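Local structure of Rod shape-determining protein (MreC) (Helicobacter pylori, 5LP5) at residues L128-Q133 with R239-S244. The protein probably acts as a scaffold of the cell-wall elongation machinery, forming a complex with the penicillin-binding protein PBP2 that helps maintain rod shape. Numbering follows the deposited sequence.
Sequences LVSHNQ and RHVFLS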
loop_
_atom_site.group_PDB
_atom_site.type_symbol
_atom_site.label_atom_id
_atom_site.label_comp_id
_atom_site.label_asym_id
_atom_site.label_seq_id
_atom_site.Cartn_x
_atom_site.Cartn_y
_atom_site.Cartn_z
ATOM N N LEU C 128 -2.766 -29.536 14.291
ATOM C CA LEU C 128 -2.718 -30.212 15.591
ATOM C C LEU C 128 -3.322 -29.343 16.695
ATOM O O LEU C 128 -2.994 -28.169 16.832
ATOM C CB LEU C 128 -1.287 -30.595 15.967
ATOM C CG LEU C 128 -0.613 -31.703 15.115
ATOM C CD1 LEU C 128 0.822 -31.924 15.559
ATOM C CD2 LEU C 128 -1.427 -32.983 15.234
ATOM N N VAL C 129 -4.203 -29.949 17.483
ATOM C CA VAL C 129 -4.939 -29.276 18.543
ATOM C C VAL C 129 -4.785 -30.094 19.815
ATOM O O VAL C 129 -4.837 -31.318 19.758
ATOM C CB VAL C 129 -6.442 -29.196 18.168
ATOM C CG1 VAL C 129 -7.269 -28.564 19.274
ATOM C CG2 VAL C 129 -6.609 -28.387 16.905
ATOM N N SER C 130 -4.599 -29.420 20.956
ATOM C CA SER C 130 -4.607 -30.109 22.234
ATOM C C SER C 130 -5.714 -29.631 23.164
ATOM O O SER C 130 -6.844 -30.137 23.101
ATOM C CB SER C 130 -3.247 -30.141 22.914
ATOM O OG SER C 130 -3.262 -31.087 23.982
ATOM N N HIS C 131 -5.425 -28.707 24.054
ATOM C CA HIS C 131 -6.435 -28.367 25.055
ATOM C C HIS C 131 -7.218 -27.207 24.503
ATOM O O HIS C 131 -7.088 -26.085 24.969
ATOM C CB HIS C 131 -5.790 -28.046 26.398
ATOM C CG HIS C 131 -5.305 -29.255 27.133
ATOM N ND1 HIS C 131 -4.533 -30.234 26.540
ATOM C CD2 HIS C 131 -5.475 -29.639 28.423
ATOM C CE1 HIS C 131 -4.266 -31.176 27.431
ATOM N NE2 HIS C 131 -4.826 -30.840 28.581
ATOM N N ASN C 132 -8.008 -27.507 23.475
ATOM C CA ASN C 132 -8.730 -26.511 22.688
ATOM C C ASN C 132 -7.863 -25.372 22.193
ATOM O O ASN C 132 -8.294 -24.213 22.182
ATOM C CB ASN C 132 -9.912 -25.996 23.477
ATOM C CG ASN C 132 -11.146 -26.827 23.253
ATOM O OD1 ASN C 132 -11.510 -27.086 22.083
ATOM N ND2 ASN C 132 -11.824 -27.223 24.353
ATOM N N GLN C 133 -6.658 -25.740 21.757
ATOM C CA GLN C 133 -5.632 -24.790 21.325
ATOM C C GLN C 133 -4.836 -25.343 20.124
ATOM O O GLN C 133 -4.661 -26.537 20.002
ATOM C CB GLN C 133 -4.698 -24.446 22.508
ATOM C CG GLN C 133 -3.682 -23.361 22.231
ATOM C CD GLN C 133 -2.905 -22.919 23.476
ATOM O OE1 GLN C 133 -1.997 -22.057 23.385
ATOM N NE2 GLN C 133 -3.286 -23.451 24.647
ATOM N N ARG C 239 0.076 -34.326 25.282
ATOM C CA ARG C 239 -0.872 -35.436 25.396
ATOM C C ARG C 239 -2.281 -34.933 25.129
ATOM O O ARG C 239 -2.555 -33.742 25.220
ATOM C CB ARG C 239 -0.752 -36.123 26.753
ATOM C CG ARG C 239 0.568 -36.897 26.862
ATOM C CD ARG C 239 0.730 -37.698 28.136
ATOM N NE ARG C 239 0.357 -36.951 29.350
ATOM C CZ ARG C 239 1.172 -36.191 30.089
ATOM N NH1 ARG C 239 2.444 -36.015 29.758
ATOM N NH2 ARG C 239 0.690 -35.592 31.171
ATOM N N HIS C 240 -3.166 -35.863 24.772
ATOM C CA HIS C 240 -4.556 -35.562 24.406
ATOM C C HIS C 240 -4.665 -34.755 23.113
ATOM O O HIS C 240 -5.368 -33.745 23.079
ATOM C CB HIS C 240 -5.287 -34.840 25.539
ATOM C CG HIS C 240 -5.380 -35.633 26.806
ATOM N ND1 HIS C 240 -5.993 -36.871 26.872
ATOM C CD2 HIS C 240 -4.967 -35.349 28.067
ATOM C CE1 HIS C 240 -5.926 -37.327 28.110
ATOM N NE2 HIS C 240 -5.313 -36.423 28.855
ATOM N N VAL C 241 -3.973 -35.219 22.067
ATOM C CA VAL C 241 -3.804 -34.460 20.837
ATOM C C VAL C 241 -4.708 -34.975 19.733
ATOM O O VAL C 241 -4.819 -36.182 19.542
ATOM C CB VAL C 241 -2.351 -34.495 20.342
ATOM C CG1 VAL C 241 -2.211 -33.777 19.001
ATOM C CG2 VAL C 241 -1.421 -33.890 21.385
ATOM N N PHE C 242 -5.342 -34.040 19.022
ATOM C CA PHE C 242 -6.248 -34.346 17.922
ATOM C C PHE C 242 -5.723 -33.769 16.600
ATOM O O PHE C 242 -5.242 -32.647 16.551
ATOM C CB PHE C 242 -7.625 -33.754 18.223
ATOM C CG PHE C 242 -8.334 -34.414 19.366
ATOM C CD1 PHE C 242 -9.183 -35.479 19.141
ATOM C CD2 PHE C 242 -8.193 -33.949 20.652
ATOM C CE1 PHE C 242 -9.853 -36.090 20.186
ATOM C CE2 PHE C 242 -8.857 -34.558 21.714
ATOM C CZ PHE C 242 -9.687 -35.630 21.477
ATOM N N LEU C 243 -5.867 -34.531 15.526
ATOM C CA LEU C 243 -5.465 -34.101 14.191
ATOM C C LEU C 243 -6.618 -33.443 13.483
ATOM O O LEU C 243 -7.731 -33.979 13.447
ATOM C CB LEU C 243 -5.028 -35.314 13.374
ATOM C CG LEU C 243 -4.365 -35.051 12.028
ATOM C CD1 LEU C 243 -2.914 -34.640 12.190
ATOM C CD2 LEU C 243 -4.359 -36.348 11.230
ATOM N N SER C 244 -6.368 -32.294 12.875
ATOM C CA SER C 244 -7.428 -31.545 12.197
ATOM C C SER C 244 -7.447 -31.777 10.699
ATOM O O SER C 244 -6.570 -31.292 10.005
ATOM C CB SER C 244 -7.265 -30.057 12.456
ATOM O OG SER C 244 -8.151 -29.345 11.617
#
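Val129 and Phe242 face each other as an antiparallel hydrogen-bonded pair where the end of strand 125-129 meets strand 241-246. Two backbone bonds join them: Phe242 N to Val129 O at 2.9 Å, almost straight at 177° about the hydrogen, and Val129 N to Phe242 O at 3.0 Å. Val129 O also receives a CA-H...O contact from Val241 CA at 3.5 Å. The side chains of Val129 and Phe242 lie on the same face of the sheet, where both touch Tyr95. On the other face, Leu128 and Leu243 form the neighbouring non-hydrogen-bonded pair. With CG anti to the carbonyl carbon (chi1 -68°), the side chain of Leu128 leans back beside its backbone N and brings CD2 between two methyls of the partner strand, 3.8 Å from Leu243 CD1 and 3.9 Å from Val241 CG1. Ala138 of strand 134-141 touches both leucines. Past Val129 the chain leaves the sheet in an inverse gamma turn centred on His131. Here Ser130 OG accepts a bond from His131 ND1 at 3.0 Å, with the oxygen in the imidazole plane, and is also hydrogen-bonded to Leu237 O. The pairing thus joins two barrel strands distant in sequence: backbone bonds set their register, aliphatic branches of Leu128, Val241 and Leu243 pack together beside them, and the buried serine hydroxyl, gripped by two partners, ties the turn to the chain leading into strand 241-246.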